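Local coordinates for protein glycoside hydrolase family 31 (PDB 5X3I) that hydrolyses the alpha-1,3-glucosidic linkages of the cyclic tetrasaccharide cyclobis-(1-6)-alpha-nigerosyl to give isomaltose, at residues R25-Y33 and H475-Y483; L443-T453 and Y496-L507. The protein carries 1 engineered substitution. All blocks are in the same frame, centred on the assembly; numbering follows the deposited sequence.

Contact 1: R25-Y33 and H475-Y483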
loop_
_atom_site.group_PDB
_atom_site.type_symbol
_atom_site.label_atom_id
_atom_site.label_comp_id
_atom_site.label_asym_id
_atom_site.label_seq_id
_atom_site.Cartn_x
_atom_site.Cartn_y
_atom_site.Cartn_z
ATOM N N ARG A 25 -22.738 -6.958 -17.205
ATOM C CA ARG A 25 -22.502 -5.740 -16.432
ATOM C C ARG A 25 -21.539 -4.838 -17.193
ATOM O O ARG A 25 -20.370 -5.165 -17.301
ATOM C CB ARG A 25 -21.931 -6.064 -15.049
ATOM C CG ARG A 25 -22.832 -6.873 -14.125
ATOM C CD ARG A 25 -22.083 -7.233 -12.838
ATOM N NE ARG A 25 -20.881 -8.021 -13.117
ATOM C CZ ARG A 25 -19.891 -8.235 -12.252
ATOM N NH1 ARG A 25 -18.848 -8.967 -12.620
ATOM N NH2 ARG A 25 -19.935 -7.720 -11.028
ATOM N N PRO A 26 -22.022 -3.701 -17.717
ATOM C CA PRO A 26 -21.187 -2.841 -18.567
ATOM C C PRO A 26 -19.821 -2.502 -17.966
ATOM O O PRO A 26 -18.827 -2.554 -18.684
ATOM C CB PRO A 26 -22.041 -1.585 -18.724
ATOM C CG PRO A 26 -23.433 -2.098 -18.660
ATOM C CD PRO A 26 -23.411 -3.219 -17.651
ATOM N N HIS A 27 -19.777 -2.186 -16.674
ATOM C CA HIS A 27 -18.515 -1.908 -15.989
ATOM C C HIS A 27 -17.795 -3.161 -15.496
ATOM O O HIS A 27 -16.624 -3.108 -15.128
ATOM C CB HIS A 27 -18.750 -0.984 -14.802
ATOM C CG HIS A 27 -19.152 0.400 -15.188
ATOM N ND1 HIS A 27 -18.257 1.445 -15.240
ATOM C CD2 HIS A 27 -20.354 0.913 -15.538
ATOM C CE1 HIS A 27 -18.891 2.544 -15.602
ATOM N NE2 HIS A 27 -20.164 2.248 -15.787
ATOM N N GLY A 28 -18.495 -4.283 -15.471
ATOM C CA GLY A 28 -17.906 -5.518 -14.995
ATOM C C GLY A 28 -17.588 -5.465 -13.511
ATOM O O GLY A 28 -18.273 -4.794 -12.739
ATOM N N ILE A 29 -16.530 -6.159 -13.120
ATOM C CA ILE A 29 -16.166 -6.276 -11.712
ATOM C C ILE A 29 -15.461 -5.005 -11.232
ATOM O O ILE A 29 -15.361 -4.749 -10.034
ATOM C CB ILE A 29 -15.276 -7.514 -11.482
ATOM C CG1 ILE A 29 -15.266 -7.920 -10.009
ATOM C CG2 ILE A 29 -13.875 -7.278 -12.003
ATOM C CD1 ILE A 29 -14.534 -9.210 -9.754
ATOM N N GLU A 30 -15.013 -4.210 -12.197
ATOM C CA GLU A 30 -14.338 -2.935 -11.975
ATOM C C GLU A 30 -13.003 -3.119 -11.266
ATOM O O GLU A 30 -12.592 -2.309 -10.440
ATOM C CB GLU A 30 -15.245 -1.966 -11.219
ATOM C CG GLU A 30 -16.429 -1.547 -12.054
ATOM C CD GLU A 30 -17.249 -0.442 -11.446
ATOM O OE1 GLU A 30 -16.743 0.694 -11.318
ATOM O OE2 GLU A 30 -18.409 -0.715 -11.101
ATOM N N HIS A 31 -12.336 -4.206 -11.621
ATOM C CA HIS A 31 -10.926 -4.374 -11.347
ATOM C C HIS A 31 -10.234 -3.231 -12.074
ATOM O O HIS A 31 -10.464 -3.034 -13.263
ATOM C CB HIS A 31 -10.467 -5.749 -11.833
ATOM C CG HIS A 31 -9.047 -6.092 -11.504
ATOM N ND1 HIS A 31 -7.985 -5.270 -11.814
ATOM C CD2 HIS A 31 -8.511 -7.200 -10.941
ATOM C CE1 HIS A 31 -6.860 -5.849 -11.436
ATOM N NE2 HIS A 31 -7.151 -7.022 -10.907
ATOM N N PRO A 32 -9.413 -2.446 -11.364
ATOM C CA PRO A 32 -8.859 -1.246 -12.004
ATOM C C PRO A 32 -7.882 -1.533 -13.136
ATOM O O PRO A 32 -7.665 -0.658 -13.962
ATOM C CB PRO A 32 -8.137 -0.534 -10.852
ATOM C CG PRO A 32 -7.836 -1.597 -9.875
ATOM C CD PRO A 32 -8.997 -2.557 -9.954
ATOM N N TYR A 33 -7.191 -2.661 -13.079
ATOM C CA TYR A 33 -6.305 -3.075 -14.156
ATOM C C TYR A 33 -6.794 -4.175 -15.118
ATOM O O TYR A 33 -6.042 -4.599 -15.988
ATOM C CB TYR A 33 -4.961 -3.454 -13.547
ATOM C CG TYR A 33 -4.297 -2.259 -12.887
ATOM C CD1 TYR A 33 -4.173 -2.178 -11.507
ATOM C CD2 TYR A 33 -3.840 -1.190 -13.647
ATOM C CE1 TYR A 33 -3.577 -1.082 -10.902
ATOM C CE2 TYR A 33 -3.248 -0.094 -13.058
ATOM C CZ TYR A 33 -3.120 -0.043 -11.681
ATOM O OH TYR A 33 -2.524 1.045 -11.097
ATOM N N HIS A 475 -10.132 -2.915 -0.899
ATOM C CA HIS A 475 -11.161 -3.845 -1.353
ATOM C C HIS A 475 -12.328 -3.216 -2.109
ATOM O O HIS A 475 -13.125 -3.939 -2.687
ATOM C CB HIS A 475 -11.727 -4.617 -0.154
ATOM C CG HIS A 475 -10.699 -4.957 0.882
ATOM N ND1 HIS A 475 -9.756 -5.946 0.704
ATOM C CD2 HIS A 475 -10.446 -4.416 2.098
ATOM C CE1 HIS A 475 -8.979 -6.010 1.771
ATOM N NE2 HIS A 475 -9.379 -5.091 2.633
ATOM N N ALA A 476 -12.453 -1.893 -2.082
ATOM C CA ALA A 476 -13.655 -1.306 -2.644
ATOM C C ALA A 476 -13.491 -1.125 -4.144
ATOM O O ALA A 476 -12.708 -0.304 -4.590
ATOM C CB ALA A 476 -13.960 0.037 -1.989
ATOM N N TRP A 477 -14.281 -1.866 -4.906
ATOM C CA TRP A 477 -14.341 -1.675 -6.346
ATOM C C TRP A 477 -15.762 -1.335 -6.749
ATOM O O TRP A 477 -16.663 -2.147 -6.599
ATOM C CB TRP A 477 -13.887 -2.928 -7.099
ATOM C CG TRP A 477 -12.448 -3.287 -6.961
ATOM C CD1 TRP A 477 -11.444 -2.520 -6.443
ATOM C CD2 TRP A 477 -11.847 -4.523 -7.348
ATOM N NE1 TRP A 477 -10.258 -3.203 -6.486
ATOM C CE2 TRP A 477 -10.478 -4.436 -7.041
ATOM C CE3 TRP A 477 -12.335 -5.697 -7.932
ATOM C CZ2 TRP A 477 -9.594 -5.479 -7.292
ATOM C CZ3 TRP A 477 -11.452 -6.729 -8.185
ATOM C CH2 TRP A 477 -10.100 -6.613 -7.869
ATOM N N GLY A 478 -15.964 -0.089 -7.149
ATOM C CA GLY A 478 -16.976 0.296 -8.105
ATOM C C GLY A 478 -17.080 1.808 -8.114
ATOM O O GLY A 478 -16.914 2.454 -7.079
ATOM N N HIS A 479 -17.541 2.358 -9.223
ATOM C CA HIS A 479 -17.529 3.796 -9.394
ATOM C C HIS A 479 -18.712 4.406 -8.678
ATOM O O HIS A 479 -18.676 5.552 -8.287
ATOM C CB HIS A 479 -17.557 4.168 -10.882
ATOM C CG HIS A 479 -18.841 3.808 -11.560
ATOM N ND1 HIS A 479 -19.204 2.504 -11.819
ATOM C CD2 HIS A 479 -19.857 4.577 -12.013
ATOM C CE1 HIS A 479 -20.383 2.488 -12.415
ATOM N NE2 HIS A 479 -20.800 3.733 -12.546
ATOM N N ASP A 480 -19.792 3.641 -8.607
ATOM C CA ASP A 480 -21.056 4.082 -8.027
ATOM C C ASP A 480 -21.307 3.658 -6.577
ATOM O O ASP A 480 -22.436 3.744 -6.113
ATOM C CB ASP A 480 -22.224 3.648 -8.906
ATOM C CG ASP A 480 -22.232 2.179 -9.167
ATOM O OD1 ASP A 480 -21.309 1.484 -8.702
ATOM O OD2 ASP A 480 -23.160 1.724 -9.851
ATOM N N LEU A 481 -20.309 3.089 -5.907
ATOM C CA LEU A 481 -20.456 2.772 -4.478
ATOM C C LEU A 481 -20.840 4.031 -3.698
ATOM O O LEU A 481 -20.540 5.133 -4.123
ATOM C CB LEU A 481 -19.168 2.173 -3.907
ATOM C CG LEU A 481 -18.664 0.857 -4.496
ATOM C CD1 LEU A 481 -17.493 0.313 -3.686
ATOM C CD2 LEU A 481 -19.781 -0.163 -4.541
ATOM N N VAL A 482 -21.566 3.874 -2.597
ATOM C CA VAL A 482 -21.992 5.020 -1.804
ATOM C C VAL A 482 -21.483 4.972 -0.359
ATOM O O VAL A 482 -21.728 4.007 0.362
ATOM C CB VAL A 482 -23.523 5.138 -1.782
ATOM C CG1 VAL A 482 -23.962 6.334 -0.936
ATOM C CG2 VAL A 482 -24.069 5.244 -3.210
ATOM N N TYR A 483 -20.791 6.036 0.044
ATOM C CA TYR A 483 -20.255 6.183 1.390
ATOM C C TYR A 483 -21.083 7.172 2.181
ATOM O O TYR A 483 -21.629 8.124 1.620
ATOM C CB TYR A 483 -18.806 6.658 1.367
ATOM C CG TYR A 483 -17.818 5.649 0.852
ATOM C CD1 TYR A 483 -17.465 5.626 -0.485
ATOM C CD2 TYR A 483 -17.222 4.725 1.710
ATOM C CE1 TYR A 483 -16.560 4.715 -0.967
ATOM C CE2 TYR A 483 -16.313 3.806 1.238
ATOM C CZ TYR A 483 -15.982 3.808 -0.107
ATOM O OH TYR A 483 -15.082 2.913 -0.597
HETATM O O HOH W 1 -20.448 -0.845 -9.496
#
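Oxygen OE1 of Glu30 receives two N-H groups of His479. The ring atom ND1 of His479 makes the straighter bond, 3.1 Å from Glu30 OE1 with an N-H...O angle of 151°; it comes on the syn side but well out of the carboxylate plane, and ND1 leans weakly on OE2 as well. The backbone N of His479 is nearer to Glu30 OE1, at 2.8 Å, yet poorly aimed, and its bond is weak. With chi1 at 67°, the imidazole of His479 lies between its own N and carbonyl carbon, which lets ring and backbone address the same oxygen. Gly478 suits its place beside the carboxylate: its CA is 3.2 Å from Glu30 OE1, and a side chain would probably crowd OE2. A water donates to OE2 of Glu30 and to OD1 of Asp480, bridging two like charges. Beyond the carboxylate, the ring of His27 stacks face to face on that of His479, centroids 3.9 Å apart.

Trp477 carries the other half. Over one face of its indole lie Glu30 O, His31 CA, 3.9 Å from the centroid of the six-membered ring, and Pro32 CD, 4.0 Å from that of the five-membered ring. Were Trp477 replaced by an alanine, the indole face would be gone, and His31 and Pro32 would probably be left facing a gap. The contact joins the N-terminal domain to a loop following barrel strand 467-470, and Arg431 adds a hydrogen bond to Ile29 O. Because Glu30 accepts from ND1, it probably keeps a proton on that nitrogen and would stabilise positive charge on His479, while CH-pi contacts give the Trp477 end a largely uncharged adhesion.

Contact 2: L443-T453 and Y496-L507. With GOL (glycerol), chain P; SO4 (sulfate ion), chain I.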
loop_
_atom_site.group_PDB
_atom_site.type_symbol
_atom_site.label_atom_id
_atom_site.label_comp_id
_atom_site.label_asym_id
_atom_site.label_seq_id
_atom_site.Cartn_x
_atom_site.Cartn_y
_atom_site.Cartn_z
ATOM N N LEU A 443 -15.953 3.544 7.069
ATOM C CA LEU A 443 -15.083 4.201 8.035
ATOM C C LEU A 443 -14.960 5.660 7.642
ATOM O O LEU A 443 -14.211 6.412 8.247
ATOM C CB LEU A 443 -13.714 3.508 8.113
ATOM C CG LEU A 443 -13.758 2.072 8.665
ATOM C CD1 LEU A 443 -12.417 1.392 8.540
ATOM C CD2 LEU A 443 -14.255 2.031 10.121
ATOM N N SER A 444 -15.707 6.043 6.609
ATOM C CA SER A 444 -15.727 7.433 6.172
ATOM C C SER A 444 -16.412 8.362 7.170
ATOM O O SER A 444 -16.258 9.568 7.077
ATOM C CB SER A 444 -16.415 7.568 4.808
ATOM O OG SER A 444 -17.824 7.607 4.935
ATOM N N VAL A 445 -17.187 7.814 8.102
ATOM C CA VAL A 445 -17.860 8.664 9.082
ATOM C C VAL A 445 -17.624 8.217 10.528
ATOM O O VAL A 445 -17.424 7.036 10.814
ATOM C CB VAL A 445 -19.380 8.742 8.832
ATOM C CG1 VAL A 445 -19.668 9.406 7.484
ATOM C CG2 VAL A 445 -20.000 7.374 8.904
ATOM N N GLN A 446 -17.677 9.185 11.433
ATOM C CA GLN A 446 -17.268 8.981 12.809
ATOM C C GLN A 446 -18.068 7.895 13.539
ATOM O O GLN A 446 -17.474 7.090 14.255
ATOM C CB GLN A 446 -17.358 10.299 13.582
ATOM C CG GLN A 446 -16.714 10.232 14.958
ATOM C CD GLN A 446 -15.237 9.897 14.900
ATOM O OE1 GLN A 446 -14.450 10.608 14.288
ATOM N NE2 GLN A 446 -14.858 8.807 15.547
ATOM N N ARG A 447 -19.393 7.860 13.353
ATOM C CA ARG A 447 -20.227 6.919 14.099
ATOM C C ARG A 447 -19.838 5.472 13.801
ATOM O O ARG A 447 -19.865 4.627 14.684
ATOM C CB ARG A 447 -21.726 7.136 13.827
ATOM C CG ARG A 447 -22.212 6.836 12.404
ATOM C CD ARG A 447 -23.714 7.071 12.259
ATOM N NE ARG A 447 -24.515 6.014 12.869
ATOM C CZ ARG A 447 -24.951 4.936 12.227
ATOM N NH1 ARG A 447 -25.667 4.030 12.863
ATOM N NH2 ARG A 447 -24.679 4.764 10.945
ATOM N N THR A 448 -19.479 5.185 12.557
ATOM C CA THR A 448 -19.095 3.829 12.208
ATOM C C THR A 448 -17.638 3.532 12.583
ATOM O O THR A 448 -17.332 2.417 12.979
ATOM C CB THR A 448 -19.351 3.562 10.731
ATOM O OG1 THR A 448 -20.754 3.682 10.491
ATOM C CG2 THR A 448 -18.915 2.166 10.342
ATOM N N ARG A 449 -16.748 4.513 12.467
ATOM C CA ARG A 449 -15.404 4.346 12.999
ATOM C C ARG A 449 -15.507 3.977 14.492
ATOM O O ARG A 449 -14.868 3.029 14.924
ATOM C CB ARG A 449 -14.540 5.599 12.795
ATOM C CG ARG A 449 -14.150 5.860 11.317
ATOM C CD ARG A 449 -13.009 6.846 11.162
ATOM N NE ARG A 449 -13.334 8.190 11.631
ATOM C CZ ARG A 449 -13.862 9.153 10.877
ATOM N NH1 ARG A 449 -14.151 8.923 9.593
ATOM N NH2 ARG A 449 -14.115 10.342 11.412
ATOM N N ASP A 450 -16.359 4.685 15.232
ATOM C CA ASP A 450 -16.638 4.373 16.640
ATOM C C ASP A 450 -17.133 2.940 16.831
ATOM O O ASP A 450 -16.579 2.197 17.630
ATOM C CB ASP A 450 -17.686 5.321 17.232
ATOM C CG ASP A 450 -17.174 6.734 17.420
ATOM O OD1 ASP A 450 -15.984 7.002 17.201
ATOM O OD2 ASP A 450 -17.985 7.584 17.803
ATOM N N TRP A 451 -18.193 2.588 16.109
ATOM C CA TRP A 451 -18.822 1.274 16.230
ATOM C C TRP A 451 -17.860 0.133 15.916
ATOM O O TRP A 451 -17.771 -0.832 16.663
ATOM C CB TRP A 451 -20.045 1.184 15.311
ATOM C CG TRP A 451 -20.856 -0.060 15.506
ATOM C CD1 TRP A 451 -21.798 -0.279 16.468
ATOM C CD2 TRP A 451 -20.804 -1.250 14.719
ATOM N NE1 TRP A 451 -22.332 -1.529 16.330
ATOM C CE2 TRP A 451 -21.738 -2.150 15.265
ATOM C CE3 TRP A 451 -20.058 -1.645 13.610
ATOM C CZ2 TRP A 451 -21.949 -3.412 14.736
ATOM C CZ3 TRP A 451 -20.270 -2.905 13.084
ATOM C CH2 TRP A 451 -21.209 -3.771 13.644
ATOM N N TRP A 452 -17.140 0.256 14.809
ATOM C CA TRP A 452 -16.189 -0.769 14.386
ATOM C C TRP A 452 -15.041 -0.957 15.391
ATOM O O TRP A 452 -14.745 -2.073 15.802
ATOM C CB TRP A 452 -15.606 -0.420 13.013
ATOM C CG TRP A 452 -14.722 -1.480 12.424
ATOM C CD1 TRP A 452 -13.373 -1.441 12.298
ATOM C CD2 TRP A 452 -15.141 -2.722 11.854
ATOM N NE1 TRP A 452 -12.919 -2.586 11.688
ATOM C CE2 TRP A 452 -13.989 -3.390 11.413
ATOM C CE3 TRP A 452 -16.380 -3.333 11.677
ATOM C CZ2 TRP A 452 -14.039 -4.645 10.798
ATOM C CZ3 TRP A 452 -16.427 -4.588 11.080
ATOM C CH2 TRP A 452 -15.263 -5.225 10.646
ATOM N N THR A 453 -14.403 0.147 15.758
ATOM C CA THR A 453 -13.256 0.097 16.650
ATOM C C THR A 453 -13.672 -0.277 18.078
ATOM O O THR A 453 -12.866 -0.832 18.824
ATOM C CB THR A 453 -12.477 1.440 16.671
ATOM O OG1 THR A 453 -13.344 2.510 17.048
ATOM C CG2 THR A 453 -11.877 1.740 15.285
ATOM N N TYR A 496 -10.487 5.219 1.255
ATOM C CA TYR A 496 -10.819 4.216 2.256
ATOM C C TYR A 496 -9.637 3.839 3.160
ATOM O O TYR A 496 -9.806 3.870 4.355
ATOM C CB TYR A 496 -11.396 2.940 1.631
ATOM C CG TYR A 496 -11.992 2.038 2.697
ATOM C CD1 TYR A 496 -13.283 2.236 3.147
ATOM C CD2 TYR A 496 -11.242 1.024 3.276
ATOM C CE1 TYR A 496 -13.828 1.441 4.123
ATOM C CE2 TYR A 496 -11.771 0.224 4.265
ATOM C CZ TYR A 496 -13.060 0.440 4.688
ATOM O OH TYR A 496 -13.596 -0.364 5.648
ATOM N N PRO A 497 -8.455 3.506 2.600
ATOM C CA PRO A 497 -7.365 3.125 3.511
ATOM C C PRO A 497 -6.902 4.256 4.433
ATOM O O PRO A 497 -6.392 3.947 5.512
ATOM C CB PRO A 497 -6.234 2.706 2.567
ATOM C CG PRO A 497 -6.560 3.394 1.242
ATOM C CD PRO A 497 -8.057 3.355 1.187
ATOM N N VAL A 498 -7.074 5.513 4.024
ATOM C CA VAL A 498 -6.806 6.644 4.904
ATOM C C VAL A 498 -7.740 6.640 6.124
ATOM O O VAL A 498 -7.269 6.734 7.257
ATOM C CB VAL A 498 -6.960 8.008 4.197
ATOM C CG1 VAL A 498 -6.361 9.106 5.087
ATOM C CG2 VAL A 498 -6.295 8.000 2.819
ATOM N N HIS A 499 -9.046 6.548 5.876
ATOM C CA HIS A 499 -10.045 6.462 6.935
ATOM C C HIS A 499 -9.742 5.289 7.870
ATOM O O HIS A 499 -9.913 5.393 9.080
ATOM C CB HIS A 499 -11.463 6.287 6.368
ATOM C CG HIS A 499 -11.950 7.440 5.543
ATOM N ND1 HIS A 499 -11.866 8.749 5.962
ATOM C CD2 HIS A 499 -12.548 7.474 4.324
ATOM C CE1 HIS A 499 -12.384 9.541 5.039
ATOM N NE2 HIS A 499 -12.812 8.793 4.037
ATOM N N TYR A 500 -9.292 4.187 7.276
ATOM C CA TYR A 500 -9.039 2.934 7.980
ATOM C C TYR A 500 -7.891 3.080 8.983
ATOM O O TYR A 500 -8.068 2.814 10.153
ATOM C CB TYR A 500 -8.750 1.832 6.956
ATOM C CG TYR A 500 -8.293 0.484 7.468
ATOM C CD1 TYR A 500 -8.813 -0.080 8.627
ATOM C CD2 TYR A 500 -7.380 -0.261 6.735
ATOM C CE1 TYR A 500 -8.399 -1.331 9.053
ATOM C CE2 TYR A 500 -6.961 -1.495 7.153
ATOM C CZ TYR A 500 -7.470 -2.039 8.300
ATOM O OH TYR A 500 -7.041 -3.287 8.672
ATOM N N ALA A 501 -6.741 3.535 8.510
ATOM C CA ALA A 501 -5.617 3.856 9.374
ATOM C C ALA A 501 -6.001 4.828 10.493
ATOM O O ALA A 501 -5.701 4.595 11.673
ATOM C CB ALA A 501 -4.478 4.434 8.548
ATOM N N ARG A 502 -6.647 5.916 10.105
ATOM C CA ARG A 502 -7.083 6.956 11.022
ATOM C C ARG A 502 -7.994 6.386 12.116
ATOM O O ARG A 502 -7.879 6.759 13.281
ATOM C CB ARG A 502 -7.800 8.071 10.242
ATOM C CG ARG A 502 -8.348 9.223 11.075
ATOM C CD ARG A 502 -9.838 9.060 11.349
ATOM N NE ARG A 502 -10.376 10.164 12.131
ATOM C CZ ARG A 502 -10.908 11.268 11.620
ATOM N NH1 ARG A 502 -11.368 12.212 12.431
ATOM N NH2 ARG A 502 -10.985 11.433 10.308
ATOM N N ALA A 503 -8.903 5.495 11.730
ATOM C CA ALA A 503 -9.841 4.918 12.686
ATOM C C ALA A 503 -9.097 4.184 13.806
ATOM O O ALA A 503 -9.415 4.351 14.965
ATOM C CB ALA A 503 -10.806 3.990 12.002
ATOM N N PHE A 504 -8.106 3.375 13.460
ATOM C CA PHE A 504 -7.408 2.646 14.509
ATOM C C PHE A 504 -6.369 3.520 15.222
ATOM O O PHE A 504 -6.117 3.330 16.419
ATOM C CB PHE A 504 -6.826 1.353 13.943
ATOM C CG PHE A 504 -7.884 0.288 13.779
ATOM C CD1 PHE A 504 -8.200 -0.563 14.828
ATOM C CD2 PHE A 504 -8.632 0.204 12.614
ATOM C CE1 PHE A 504 -9.216 -1.504 14.710
ATOM C CE2 PHE A 504 -9.650 -0.738 12.501
ATOM C CZ PHE A 504 -9.928 -1.596 13.546
ATOM N N GLY A 505 -5.835 4.517 14.525
ATOM C CA GLY A 505 -5.044 5.548 15.180
ATOM C C GLY A 505 -5.838 6.189 16.313
ATOM O O GLY A 505 -5.349 6.317 17.440
ATOM N N ASP A 506 -7.081 6.553 16.017
ATOM C CA ASP A 506 -7.959 7.205 16.982
ATOM C C ASP A 506 -8.348 6.296 18.154
ATOM O O ASP A 506 -8.466 6.769 19.275
ATOM C CB ASP A 506 -9.227 7.721 16.299
ATOM C CG ASP A 506 -9.012 9.059 15.594
ATOM O OD1 ASP A 506 -7.912 9.635 15.711
ATOM O OD2 ASP A 506 -9.954 9.535 14.947
ATOM N N LEU A 507 -8.579 5.016 17.883
ATOM C CA LEU A 507 -8.813 4.053 18.958
ATOM C C LEU A 507 -7.666 4.083 19.971
ATOM O O LEU A 507 -7.892 4.220 21.159
ATOM C CB LEU A 507 -8.979 2.635 18.407
ATOM C CG LEU A 507 -9.063 1.552 19.487
ATOM C CD1 LEU A 507 -10.283 1.795 20.389
ATOM C CD2 LEU A 507 -9.098 0.167 18.866
HETATM C C1 GOL P . -13.273 5.539 16.368
HETATM O O1 GOL P . -12.127 5.465 15.522
HETATM C C2 GOL P . -13.062 5.882 17.855
HETATM O O2 GOL P . -12.183 4.979 18.539
HETATM C C3 GOL P . -12.590 7.325 18.001
HETATM O O3 GOL P . -12.696 7.744 19.344
HETATM S S SO4 I . -12.402 14.900 9.988
HETATM O O1 SO4 I . -11.062 14.991 10.553
HETATM O O2 SO4 I . -13.313 14.300 10.957
HETATM O O3 SO4 I . -12.875 16.233 9.626
HETATM O O4 SO4 I . -12.349 14.078 8.790
HETATM O O HOH W 2 -12.130 7.957 14.233
HETATM O O HOH W 3 -11.576 11.669 15.400
#
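Helices 446-453 and 496-507 cross at -61° with their axes 9.8 Å apart, and the small Ala503 lets the aliphatic part of Arg449 lie close, CD of Arg449 being 3.7 Å from CB of Ala503. Beyond it the guanidinium of Arg449 lies flat on that of Arg502, planes 17° apart, with NH2 of Arg449 over the centre of its partner. Each group has its own acceptors. Arg449 NH1 donates to Leu443 O at 2.8 Å, in the guanidinium plane, and its NH2 reaches Gln446 OE1 from above the amide plane. Arg502 forms a salt bridge from NE to Asp506 OD2 at 2.9 Å, while NH1 and, weakly, NH2 donate at the guanidinium edge to a sulfate probably taken from the crystallisation liquor.

At the start of both segments, Leu443 pushes CD1 toward Tyr496 and Tyr500, and CA of Ser444 lies over the face of the His499 ring, 3.7 Å from the ring centroid. Thr453 has OG1 at chi1 57°, which returns it to Arg449 O and aims CG2 over the face of Phe504, 4.1 Å from the ring centroid. A glycerol, probably from the same liquor, hydrogen-bonds Thr453 OG1, and a water joins it to Gln446, Arg449 and Asp506. These barrel helices thus pair apolar contacts at Leu443, Ala503 and Phe504 with a polar cluster, where carbonyl, amide and carboxylate oxygens, with the sulfate in the crystal, probably offset the charge of the stacked arginines.

Strand 467-470 connects the contacts along the chain: helix 446-453 precedes it, and the loop 475-483 of contact 1 and then helix 496-507 follow. Their centres are about 22 Å apart, but Tyr483 joins them, its CB 3.8 Å from Ser444 OG and its CE2 3.9 Å from Tyr496 CD1. Each also approaches the active site. The side chain of Trp477 in contact 1 is about 6 Å from that of Glu474, probably an active-site residue, and that of Tyr500 in contact 2 is about 5 Å from that of Ala471, the engineered replacement of the inferred nucleophile; the carbonyl O of Ala471 is hydrogen-bonded to Tyr500 OH. Contact 1 ties a separate domain to this region; contact 2 lies within the barrel.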